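Long-range contact in short chain alcohol dehydrogenase-related dehydrogenase (Sinorhizobium meliloti, PDB 3TPC), which is probably an oxidoreductase of the short-chain dehydrogenase/reductase family, although its substrate is not established: residues 26-30 and 229-233. Sequence-based numbering, arbitrary orientation.
Sequences MLAQE and AALVK
Selenomethionine Met-26 reaches from helix 18-29 to helix 225-237 and meets Ala-229, Val-232 and Lys-233 along one flank of that helix. Its CG lies 3.7 Å from CB of Ala-229, where the small methyl lets the helices come near, with the CA atoms of this pair 6.4 Å apart. A bend at chi2 (70°) then carries the chain along the partner helix, and SE packs 3.9 Å from CB of Lys-233. The terminal CE reaches CG1 of Val-232 more loosely, at 4.4 Å. A long, unbranched and flexible methionine chain, here with selenium in place of sulfur, suits this place, since it can run from Ala-229 to Lys-233, one helical turn further on.

Glu-30 brings its carboxylate across the lysine chain at about a right angle. Its OE2 is 3.2 Å from CE of Lys-233 but 4.0 Å from NZ, a long salt bridge in which the carboxylate mainly meets the methylene beside the ammonium group. Lys-233 stays extended through chi3 and turns only at chi4 (-91°); its NZ forms a salt bridge with Glu-237, one turn further on. Lysine suits the place because its aliphatic carbons can lie against selenium while the ammonium group pairs chiefly with Glu-237 and only distantly with Glu-30.

The two helices lie side by side on one face of the parallel sheet of this Rossmann-type fold: Leu-27 packs on strand 9-12, Val-232 on strand 186-193, and Leu-231 on strands 186-193 and 245-248.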
loop_
_atom_site.group_PDB
_atom_site.type_symbol
_atom_site.label_atom_id
_atom_site.label_comp_id
_atom_site.label_asym_id
_atom_site.label_seq_id
_atom_site.Cartn_x
_atom_site.Cartn_y
_atom_site.Cartn_z
HETATM N N MSE D 26 0.604 -29.855 -9.173
HETATM C CA MSE D 26 -0.318 -29.929 -8.019
HETATM C C MSE D 26 -1.762 -30.110 -8.409
HETATM O O MSE D 26 -2.467 -30.833 -7.740
HETATM C CB MSE D 26 -0.086 -28.864 -6.917
HETATM C CG MSE D 26 -0.900 -27.650 -6.992
HETATM SE SE MSE D 26 -2.779 -27.813 -6.612
HETATM C CE MSE D 26 -3.232 -26.223 -7.596
ATOM N N LEU D 27 -2.185 -29.552 -9.525
ATOM C CA LEU D 27 -3.541 -29.799 -9.977
ATOM C C LEU D 27 -3.732 -31.249 -10.442
ATOM O O LEU D 27 -4.721 -31.868 -10.090
ATOM C CB LEU D 27 -3.996 -28.773 -11.041
ATOM C CG LEU D 27 -4.130 -27.314 -10.535
ATOM C CD1 LEU D 27 -4.150 -26.305 -11.644
ATOM C CD2 LEU D 27 -5.347 -27.096 -9.647
ATOM N N ALA D 28 -2.772 -31.792 -11.197
ATOM C CA ALA D 28 -2.839 -33.209 -11.637
ATOM C C ALA D 28 -2.950 -34.192 -10.484
ATOM O O ALA D 28 -3.801 -35.076 -10.512
ATOM C CB ALA D 28 -1.658 -33.568 -12.540
ATOM N N GLN D 29 -2.085 -34.022 -9.481
ATOM C CA GLN D 29 -2.156 -34.728 -8.214
ATOM C C GLN D 29 -3.449 -34.532 -7.403
ATOM O O GLN D 29 -3.765 -35.375 -6.582
ATOM C CB GLN D 29 -0.987 -34.302 -7.321
ATOM C CG GLN D 29 0.419 -34.749 -7.745
ATOM C CD GLN D 29 1.531 -33.910 -7.061
ATOM O OE1 GLN D 29 1.261 -33.120 -6.129
ATOM N NE2 GLN D 29 2.771 -34.058 -7.540
ATOM N N GLU D 30 -4.172 -33.420 -7.567
ATOM C CA GLU D 30 -5.481 -33.267 -6.870
ATOM C C GLU D 30 -6.638 -33.704 -7.746
ATOM O O GLU D 30 -7.792 -33.459 -7.428
ATOM C CB GLU D 30 -5.744 -31.828 -6.395
ATOM C CG GLU D 30 -4.722 -31.259 -5.410
ATOM C CD GLU D 30 -4.830 -31.831 -4.002
ATOM O OE1 GLU D 30 -5.931 -32.200 -3.592
ATOM O OE2 GLU D 30 -3.807 -31.896 -3.290
ATOM N N ALA D 229 2.670 -23.249 -5.675
ATOM C CA ALA D 229 1.528 -24.086 -6.030
ATOM C C ALA D 229 0.586 -24.275 -4.852
ATOM O O ALA D 229 -0.632 -24.335 -5.018
ATOM C CB ALA D 229 2.017 -25.435 -6.475
ATOM N N ALA D 230 1.180 -24.416 -3.665
ATOM C CA ALA D 230 0.427 -24.633 -2.451
ATOM C C ALA D 230 -0.406 -23.368 -2.123
ATOM O O ALA D 230 -1.536 -23.505 -1.670
ATOM C CB ALA D 230 1.383 -25.012 -1.280
ATOM N N LEU D 231 0.113 -22.159 -2.362
ATOM C CA LEU D 231 -0.739 -20.977 -2.191
ATOM C C LEU D 231 -1.879 -20.926 -3.248
ATOM O O LEU D 231 -3.049 -20.628 -2.913
ATOM C CB LEU D 231 0.068 -19.663 -2.152
ATOM C CG LEU D 231 -0.720 -18.342 -1.873
ATOM C CD1 LEU D 231 -1.687 -18.437 -0.629
ATOM C CD2 LEU D 231 0.181 -17.065 -1.794
ATOM N N VAL D 232 -1.549 -21.208 -4.509
ATOM C CA VAL D 232 -2.583 -21.314 -5.502
ATOM C C VAL D 232 -3.750 -22.209 -5.033
ATOM O O VAL D 232 -4.924 -21.877 -5.181
ATOM C CB VAL D 232 -2.038 -21.772 -6.837
ATOM C CG1 VAL D 232 -3.159 -21.830 -7.840
ATOM C CG2 VAL D 232 -0.856 -20.834 -7.314
ATOM N N LYS D 233 -3.406 -23.339 -4.432
ATOM C CA LYS D 233 -4.359 -24.283 -3.921
ATOM C C LYS D 233 -5.159 -23.675 -2.749
ATOM O O LYS D 233 -6.395 -23.714 -2.797
ATOM C CB LYS D 233 -3.598 -25.552 -3.511
ATOM C CG LYS D 233 -4.456 -26.655 -2.961
ATOM C CD LYS D 233 -3.555 -27.740 -2.431
ATOM C CE LYS D 233 -4.354 -28.969 -2.172
ATOM N NZ LYS D 233 -4.869 -29.020 -0.779
#